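Local coordinates for BH1974 protein (Bacillus halodurans, PDB 3ON5) that belongs to the XdhC/CoxI family and probably assists the maturation of a molybdenum-dependent xanthine dehydrogenase, at residues Asp33-Ile41 / Gly53-Asp61; Ala207-Thr216 / Gln234-Ala243. All blocks are in the same frame, centred on the assembly; numbering follows the deposited sequence.

Interaction 1 of 2, residues Asp33-Ile41 / Gly53-Asp61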
loop_
_atom_site.group_PDB
_atom_site.type_symbol
_atom_site.label_atom_id
_atom_site.label_comp_id
_atom_site.label_asym_id
_atom_site.label_seq_id
_atom_site.Cartn_x
_atom_site.Cartn_y
_atom_site.Cartn_z
ATOM N N ASP A 33 9.705 -5.587 20.171
ATOM C CA ASP A 33 10.679 -4.976 21.106
ATOM C C ASP A 33 11.546 -3.876 20.400
ATOM O O ASP A 33 12.661 -4.126 19.936
ATOM C CB ASP A 33 11.583 -6.040 21.775
ATOM C CG ASP A 33 10.893 -6.866 22.859
ATOM O OD1 ASP A 33 9.843 -6.414 23.382
ATOM O OD2 ASP A 33 11.438 -7.935 23.229
ATOM N N GLN A 34 10.974 -2.659 20.327
ATOM C CA GLN A 34 11.553 -1.445 19.720
ATOM C C GLN A 34 11.257 -0.224 20.577
ATOM O O GLN A 34 10.239 -0.255 21.261
ATOM C CB GLN A 34 10.964 -1.236 18.315
ATOM C CG GLN A 34 9.421 -1.115 18.266
ATOM C CD GLN A 34 8.900 -0.439 17.029
ATOM O OE1 GLN A 34 9.221 0.710 16.724
ATOM N NE2 GLN A 34 7.992 -1.091 16.357
ATOM N N PRO A 35 11.982 0.907 20.508
ATOM C CA PRO A 35 11.568 2.078 21.303
ATOM C C PRO A 35 10.070 2.378 21.173
ATOM O O PRO A 35 9.531 2.444 20.060
ATOM C CB PRO A 35 12.398 3.208 20.711
ATOM C CG PRO A 35 13.618 2.556 20.260
ATOM C CD PRO A 35 13.214 1.196 19.754
ATOM N N ARG A 36 9.384 2.453 22.318
ATOM C CA ARG A 36 7.960 2.775 22.409
ATOM C C ARG A 36 7.683 3.733 23.544
ATOM O O ARG A 36 8.266 3.607 24.621
ATOM C CB ARG A 36 7.076 1.545 22.599
ATOM C CG ARG A 36 6.949 0.614 21.441
ATOM C CD ARG A 36 5.952 -0.498 21.780
ATOM N NE ARG A 36 5.878 -1.510 20.724
ATOM C CZ ARG A 36 6.635 -2.604 20.673
ATOM N NH1 ARG A 36 7.508 -2.863 21.641
ATOM N NH2 ARG A 36 6.513 -3.454 19.661
ATOM N N VAL A 37 6.767 4.683 23.300
ATOM C CA VAL A 37 6.257 5.630 24.287
ATOM C C VAL A 37 4.780 5.320 24.419
ATOM O O VAL A 37 4.090 5.086 23.431
ATOM C CB VAL A 37 6.561 7.105 23.972
ATOM C CG1 VAL A 37 5.868 8.043 24.951
ATOM C CG2 VAL A 37 8.053 7.346 23.988
HETATM N N MSE A 38 4.332 5.203 25.641
HETATM C CA MSE A 38 2.961 4.890 25.926
HETATM C C MSE A 38 2.222 6.162 26.286
HETATM O O MSE A 38 2.679 6.897 27.170
HETATM C CB MSE A 38 2.923 3.880 27.051
HETATM C CG MSE A 38 1.590 3.250 27.245
HETATM SE SE MSE A 38 1.676 2.281 28.913
HETATM C CE MSE A 38 -0.090 1.316 28.592
ATOM N N ALA A 39 1.098 6.445 25.574
ATOM C CA ALA A 39 0.233 7.599 25.831
ATOM C C ALA A 39 -1.018 7.147 26.535
ATOM O O ALA A 39 -1.649 6.200 26.089
ATOM C CB ALA A 39 -0.114 8.319 24.543
ATOM N N THR A 40 -1.359 7.789 27.654
ATOM C CA THR A 40 -2.541 7.444 28.438
ATOM C C THR A 40 -3.322 8.719 28.740
ATOM O O THR A 40 -2.736 9.713 29.184
ATOM C CB THR A 40 -2.132 6.692 29.724
ATOM O OG1 THR A 40 -1.288 5.600 29.382
ATOM C CG2 THR A 40 -3.319 6.169 30.516
ATOM N N ILE A 41 -4.644 8.685 28.498
ATOM C CA ILE A 41 -5.522 9.806 28.833
ATOM C C ILE A 41 -5.784 9.714 30.335
ATOM O O ILE A 41 -6.560 8.860 30.768
ATOM C CB ILE A 41 -6.825 9.855 27.991
ATOM C CG1 ILE A 41 -6.524 9.889 26.499
ATOM C CG2 ILE A 41 -7.616 11.074 28.372
ATOM C CD1 ILE A 41 -7.760 9.767 25.655
ATOM N N GLY A 53 -8.410 6.868 30.719
ATOM C CA GLY A 53 -7.864 5.520 30.852
ATOM C C GLY A 53 -7.455 4.910 29.524
ATOM O O GLY A 53 -6.765 3.883 29.498
ATOM N N ALA A 54 -7.890 5.548 28.415
ATOM C CA ALA A 54 -7.594 5.129 27.056
ATOM C C ALA A 54 -6.112 5.229 26.789
ATOM O O ALA A 54 -5.480 6.214 27.174
ATOM C CB ALA A 54 -8.366 5.974 26.073
HETATM N N MSE A 55 -5.556 4.196 26.155
HETATM C CA MSE A 55 -4.139 4.108 25.852
HETATM C C MSE A 55 -3.873 3.971 24.371
HETATM O O MSE A 55 -4.733 3.584 23.572
HETATM C CB MSE A 55 -3.500 2.934 26.575
HETATM C CG MSE A 55 -3.425 3.120 28.043
HETATM SE SE MSE A 55 -3.101 1.422 28.851
HETATM C CE MSE A 55 -3.614 1.990 30.725
HETATM N N MSE A 56 -2.629 4.242 24.030
HETATM C CA MSE A 56 -2.094 4.308 22.695
HETATM C C MSE A 56 -0.580 4.138 22.724
HETATM O O MSE A 56 0.075 4.661 23.637
HETATM C CB MSE A 56 -2.484 5.682 22.145
HETATM C CG MSE A 56 -2.137 5.874 20.750
HETATM SE SE MSE A 56 -2.553 7.676 20.271
HETATM C CE MSE A 56 -1.982 7.333 18.387
ATOM N N LEU A 57 -0.018 3.449 21.724
ATOM C CA LEU A 57 1.417 3.235 21.650
ATOM C C LEU A 57 2.045 3.999 20.504
ATOM O O LEU A 57 1.625 3.859 19.369
ATOM C CB LEU A 57 1.728 1.746 21.494
ATOM C CG LEU A 57 1.547 0.883 22.738
ATOM C CD1 LEU A 57 1.573 -0.595 22.381
ATOM C CD2 LEU A 57 2.609 1.191 23.793
ATOM N N PHE A 58 3.064 4.796 20.803
ATOM C CA PHE A 58 3.878 5.494 19.814
ATOM C C PHE A 58 5.141 4.711 19.660
ATOM O O PHE A 58 5.837 4.450 20.641
ATOM C CB PHE A 58 4.143 6.960 20.184
ATOM C CG PHE A 58 2.902 7.815 20.095
ATOM C CD1 PHE A 58 2.532 8.407 18.890
ATOM C CD2 PHE A 58 2.082 7.998 21.208
ATOM C CE1 PHE A 58 1.360 9.138 18.785
ATOM C CE2 PHE A 58 0.914 8.746 21.107
ATOM C CZ PHE A 58 0.554 9.300 19.886
ATOM N N GLN A 59 5.381 4.249 18.442
ATOM C CA GLN A 59 6.507 3.387 18.129
ATOM C C GLN A 59 7.487 4.090 17.214
ATOM O O GLN A 59 7.112 5.030 16.491
ATOM C CB GLN A 59 5.997 2.094 17.472
ATOM C CG GLN A 59 4.926 1.384 18.284
ATOM C CD GLN A 59 4.455 0.128 17.632
ATOM O OE1 GLN A 59 4.341 -0.911 18.279
ATOM N NE2 GLN A 59 4.223 0.176 16.330
ATOM N N GLU A 60 8.746 3.607 17.237
ATOM C CA GLU A 60 9.844 4.118 16.426
ATOM C C GLU A 60 9.573 3.894 14.933
ATOM O O GLU A 60 9.876 4.779 14.134
ATOM C CB GLU A 60 11.164 3.459 16.831
ATOM C CG GLU A 60 12.326 4.147 16.157
ATOM C CD GLU A 60 13.722 3.668 16.466
ATOM O OE1 GLU A 60 13.889 2.476 16.803
ATOM O OE2 GLU A 60 14.662 4.461 16.250
ATOM N N ASP A 61 8.965 2.747 14.568
ATOM C CA ASP A 61 8.659 2.377 13.179
ATOM C C ASP A 61 7.578 3.323 12.520
ATOM O O ASP A 61 7.204 3.120 11.353
ATOM C CB ASP A 61 8.187 0.908 13.112
ATOM C CG ASP A 61 6.886 0.568 13.793
ATOM O OD1 ASP A 61 6.220 1.491 14.289
ATOM O OD2 ASP A 61 6.512 -0.625 13.799
#
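Arg36-Ile41 and Met55-Gln59 run antiparallel as neighbouring strands, their short axes 4.7 Å apart at closest and 155° between their directions. Val37 with Phe58 and Ala39 with Met56 are the hydrogen-bonded pairs; the return bond from Met56 N to Ala39 O is weak. Ahead of Met55 the pairing goes on: Ile41 N bonds Ala54 O, and Gly53 N bonds Ile41 O at 2.7 Å. At the other end Glu60 N bonds Pro35 O. On the face bearing Arg36, Met38 and Thr40, Arg36 and Gln59 extend alongside each other in the same direction. Arg36 NE donates to Gln59 OE1 (2.9 Å, 164° at the hydrogen); the acceptor lies close to the guanidinium plane, at its edge, while Gln34 CG sits over the centre of one guanidinium face. Farther along, Leu57 CD2 meets Met38 CG at 4.1 Å, and Thr40 lies beside CG of the selenomethionine Met55. Together the strands form a beta hairpin in a five-stranded antiparallel sheet, strand 36-46 also pairing with strand 113-121. Helix 22-30 and strand 191-196 pack on this face, helix 73-87 on the other. There Ala39 CB meets the edge of the Phe58 ring in its plane, 3.6 Å from CE2. Beyond the ladder, Gln34 CG lies between its backbone N and carbonyl carbon (chi1 58°), and the extended chain carries the amide across to Asp61. OE1 takes the backbone N of Asp61 on a lone pair, and NE2 reaches OD2, 3.0 Å away, from above the carboxylate plane. Asp61 OD1 accepts a bond from Thr63 N. Glu60 lays OE1 against Pro35 CD, while its OE2 forms a salt bridge with Lys275 of a neighbouring subunit.

Interaction 2 of 2, residues Ala207-Thr216 / Gln234-Ala243; sequences AGPDVPPLVT and QCEKHFFPDA
Phe240 is the bump of this contact: its ring enters a hollow lined by Ala207, Val211, Pro212 and Val215. No regular pairing links the backbones; a type I turn from Gly208 to Val211 precedes the helix, and the Gln234-Ala243 loop curls past it. With CG anti to its carbonyl carbon (chi1 -50°), the Phe240 side chain ends closer to the helix than its CB direction suggests. The ring's CE1 fits among Val211 CG1, at 3.7 Å, and the N and CG of Pro212. Val215, crossing the aromatic side chain at about a right angle, brings CG2 to Phe240 CD1, 3.7 Å apart. At the far end of the ring, CZ meets Ala207 CB, also at 3.7 Å, while Ala207 O lies at the ring edge in its plane. Both segments belong to the Rossmann domain of the XdhC family: strand 200-205, helix 211-221 and strand 223-229 form a beta-alpha-beta crossover, and the Gln234-Ala243 loop joins strands 223-229 and 245-248 of the same parallel sheet. Ile246 of the latter strand also packs on Phe240. Ala207 CB packs in addition against Cys235 SG, 3.9 Å away, and beside Gln234 CB. Ala207 O faces Gln234 CB. Pro212 CB rests on Phe239 O at 3.6 Å. One turn on, while Val215 CG2 faces the ring, CG1 leans on the backbone and CB of Ala243. Beside it Thr216 OG1 and Asp242 OD2 stand 3.1 Å apart.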
loop_
_atom_site.group_PDB
_atom_site.type_symbol
_atom_site.label_atom_id
_atom_site.label_comp_id
_atom_site.label_asym_id
_atom_site.label_seq_id
_atom_site.Cartn_x
_atom_site.Cartn_y
_atom_site.Cartn_z
ATOM N N ALA A 207 -22.883 -24.422 16.554
ATOM C CA ALA A 207 -21.892 -24.133 15.523
ATOM C C ALA A 207 -22.540 -24.154 14.111
ATOM O O ALA A 207 -21.877 -24.478 13.122
ATOM C CB ALA A 207 -20.738 -25.117 15.606
ATOM N N GLY A 208 -23.803 -23.728 14.029
ATOM C CA GLY A 208 -24.528 -23.600 12.769
ATOM C C GLY A 208 -23.971 -22.483 11.901
ATOM O O GLY A 208 -23.173 -21.676 12.386
ATOM N N PRO A 209 -24.388 -22.372 10.616
ATOM C CA PRO A 209 -23.820 -21.327 9.733
ATOM C C PRO A 209 -24.177 -19.879 10.136
ATOM O O PRO A 209 -23.658 -18.933 9.521
ATOM C CB PRO A 209 -24.426 -21.645 8.370
ATOM C CG PRO A 209 -25.605 -22.480 8.643
ATOM C CD PRO A 209 -25.295 -23.264 9.869
ATOM N N ASP A 210 -24.998 -19.689 11.189
ATOM C CA ASP A 210 -25.363 -18.362 11.693
ATOM C C ASP A 210 -24.389 -17.870 12.802
ATOM O O ASP A 210 -24.382 -16.674 13.133
ATOM C CB ASP A 210 -26.805 -18.370 12.233
ATOM C CG ASP A 210 -27.142 -19.387 13.325
ATOM O OD1 ASP A 210 -26.757 -20.575 13.189
ATOM O OD2 ASP A 210 -27.919 -19.048 14.214
ATOM N N VAL A 211 -23.554 -18.790 13.347
ATOM C CA VAL A 211 -22.632 -18.548 14.464
ATOM C C VAL A 211 -21.294 -17.902 13.972
ATOM O O VAL A 211 -20.810 -17.021 14.690
ATOM C CB VAL A 211 -22.370 -19.859 15.252
ATOM C CG1 VAL A 211 -21.448 -19.616 16.439
ATOM C CG2 VAL A 211 -23.683 -20.460 15.734
ATOM N N PRO A 212 -20.693 -18.238 12.797
ATOM C CA PRO A 212 -19.422 -17.588 12.415
ATOM C C PRO A 212 -19.471 -16.031 12.424
ATOM O O PRO A 212 -18.498 -15.482 12.980
ATOM C CB PRO A 212 -19.179 -18.121 11.003
ATOM C CG PRO A 212 -19.776 -19.459 11.031
ATOM C CD PRO A 212 -21.047 -19.270 11.801
ATOM N N PRO A 213 -20.526 -15.292 11.927
ATOM C CA PRO A 213 -20.474 -13.816 12.008
ATOM C C PRO A 213 -20.458 -13.309 13.450
ATOM O O PRO A 213 -19.746 -12.347 13.734
ATOM C CB PRO A 213 -21.746 -13.353 11.287
ATOM C CG PRO A 213 -22.597 -14.514 11.144
ATOM C CD PRO A 213 -21.749 -15.732 11.213
ATOM N N LEU A 214 -21.201 -13.967 14.358
ATOM C CA LEU A 214 -21.252 -13.610 15.768
ATOM C C LEU A 214 -19.873 -13.763 16.420
ATOM O O LEU A 214 -19.489 -12.903 17.208
ATOM C CB LEU A 214 -22.288 -14.483 16.483
ATOM C CG LEU A 214 -22.376 -14.351 17.986
ATOM C CD1 LEU A 214 -23.020 -13.053 18.383
ATOM C CD2 LEU A 214 -23.145 -15.482 18.543
ATOM N N VAL A 215 -19.136 -14.844 16.093
ATOM C CA VAL A 215 -17.791 -15.085 16.622
ATOM C C VAL A 215 -16.878 -13.940 16.150
ATOM O O VAL A 215 -16.152 -13.389 16.969
ATOM C CB VAL A 215 -17.232 -16.492 16.233
ATOM C CG1 VAL A 215 -15.772 -16.661 16.643
ATOM C CG2 VAL A 215 -18.084 -17.601 16.849
ATOM N N THR A 216 -16.966 -13.536 14.859
ATOM C CA THR A 216 -16.146 -12.467 14.295
ATOM C C THR A 216 -16.453 -11.122 14.972
ATOM O O THR A 216 -15.536 -10.438 15.415
ATOM C CB THR A 216 -16.387 -12.401 12.796
ATOM O OG1 THR A 216 -15.885 -13.598 12.225
ATOM C CG2 THR A 216 -15.716 -11.202 12.135
ATOM N N GLN A 234 -19.380 -29.262 11.671
ATOM C CA GLN A 234 -19.767 -27.845 11.733
ATOM C C GLN A 234 -18.674 -27.041 12.465
ATOM O O GLN A 234 -18.652 -25.805 12.385
ATOM C CB GLN A 234 -21.130 -27.657 12.439
ATOM C CG GLN A 234 -22.269 -28.590 12.025
ATOM C CD GLN A 234 -22.774 -28.393 10.626
ATOM O OE1 GLN A 234 -22.632 -27.323 10.016
ATOM N NE2 GLN A 234 -23.437 -29.414 10.112
ATOM N N CYS A 235 -17.775 -27.756 13.202
ATOM C CA CYS A 235 -16.740 -27.198 14.078
ATOM C C CYS A 235 -15.351 -27.182 13.427
ATOM O O CYS A 235 -14.368 -27.032 14.161
ATOM C CB CYS A 235 -16.688 -27.981 15.388
ATOM S SG CYS A 235 -18.231 -27.972 16.329
ATOM N N GLU A 236 -15.239 -27.274 12.090
ATOM C CA GLU A 236 -13.917 -27.169 11.460
ATOM C C GLU A 236 -13.359 -25.768 11.795
ATOM O O GLU A 236 -14.141 -24.810 11.845
ATOM C CB GLU A 236 -13.998 -27.433 9.937
ATOM C CG GLU A 236 -14.711 -28.712 9.495
ATOM C CD GLU A 236 -14.046 -30.039 9.811
ATOM O OE1 GLU A 236 -12.800 -30.070 9.941
ATOM O OE2 GLU A 236 -14.765 -31.065 9.848
ATOM N N LYS A 237 -12.038 -25.649 12.091
ATOM C CA LYS A 237 -11.436 -24.368 12.506
ATOM C C LYS A 237 -11.588 -23.278 11.422
ATOM O O LYS A 237 -11.725 -22.105 11.777
ATOM C CB LYS A 237 -9.948 -24.515 12.880
ATOM C CG LYS A 237 -9.358 -23.263 13.536
ATOM N N HIS A 238 -11.613 -23.647 10.127
ATOM C CA HIS A 238 -11.723 -22.631 9.075
ATOM C C HIS A 238 -13.082 -21.897 9.144
ATOM O O HIS A 238 -13.138 -20.744 8.706
ATOM C CB HIS A 238 -11.493 -23.201 7.675
ATOM C CG HIS A 238 -12.436 -24.282 7.280
ATOM N ND1 HIS A 238 -13.637 -23.995 6.651
ATOM C CD2 HIS A 238 -12.304 -25.624 7.396
ATOM C CE1 HIS A 238 -14.210 -25.168 6.431
ATOM N NE2 HIS A 238 -13.445 -26.180 6.860
ATOM N N PHE A 239 -14.134 -22.503 9.760
ATOM C CA PHE A 239 -15.412 -21.807 9.953
ATOM C C PHE A 239 -15.314 -20.728 11.025
ATOM O O PHE A 239 -15.998 -19.715 10.919
ATOM C CB PHE A 239 -16.539 -22.762 10.333
ATOM C CG PHE A 239 -16.856 -23.815 9.319
ATOM C CD1 PHE A 239 -17.285 -23.467 8.041
ATOM C CD2 PHE A 239 -16.835 -25.159 9.668
ATOM C CE1 PHE A 239 -17.586 -24.450 7.097
ATOM C CE2 PHE A 239 -17.166 -26.142 8.732
ATOM C CZ PHE A 239 -17.532 -25.782 7.451
ATOM N N PHE A 240 -14.479 -20.949 12.064
ATOM C CA PHE A 240 -14.339 -20.035 13.197
ATOM C C PHE A 240 -12.855 -19.685 13.446
ATOM O O PHE A 240 -12.289 -20.046 14.485
ATOM C CB PHE A 240 -14.958 -20.676 14.456
ATOM C CG PHE A 240 -16.355 -21.225 14.289
ATOM C CD1 PHE A 240 -17.467 -20.409 14.443
ATOM C CD2 PHE A 240 -16.561 -22.568 14.016
ATOM C CE1 PHE A 240 -18.758 -20.922 14.305
ATOM C CE2 PHE A 240 -17.852 -23.079 13.876
ATOM C CZ PHE A 240 -18.939 -22.253 14.018
ATOM N N PRO A 241 -12.194 -18.966 12.515
ATOM C CA PRO A 241 -10.778 -18.638 12.726
ATOM C C PRO A 241 -10.541 -17.657 13.881
ATOM O O PRO A 241 -9.410 -17.559 14.358
ATOM C CB PRO A 241 -10.378 -17.993 11.402
ATOM C CG PRO A 241 -11.630 -17.455 10.855
ATOM C CD PRO A 241 -12.662 -18.451 11.211
ATOM N N ASP A 242 -11.577 -16.929 14.322
ATOM C CA ASP A 242 -11.437 -15.934 15.388
ATOM C C ASP A 242 -11.787 -16.502 16.770
ATOM O O ASP A 242 -11.568 -15.817 17.777
ATOM C CB ASP A 242 -12.340 -14.734 15.084
ATOM C CG ASP A 242 -11.946 -13.987 13.832
ATOM O OD1 ASP A 242 -10.735 -13.679 13.680
ATOM O OD2 ASP A 242 -12.852 -13.660 13.027
ATOM N N ALA A 243 -12.348 -17.728 16.815
ATOM C CA ALA A 243 -12.709 -18.402 18.059
ATOM C C ALA A 243 -11.464 -18.809 18.793
ATOM O O ALA A 243 -10.534 -19.337 18.180
ATOM C CB ALA A 243 -13.596 -19.620 17.796
#

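Interactions 1 and 2 follow one another along the chain and belong to different parts of the protein, the first in the XdhC/CoxI region and the second in the Rossmann domain. Their centres are 33 Å apart and their nearest atoms about 19 Å, so they do not touch. One holds two strands of an antiparallel sheet together; the other packs a loop on a helix beside a parallel sheet. Within the four-chain assembly they meet different copies of the protein: two neighbouring subunits pack between them on Gln34, Pro35, Val37, Glu60 and Asp61 of interaction 1, whereas Thr216 of interaction 2 touches the remaining one.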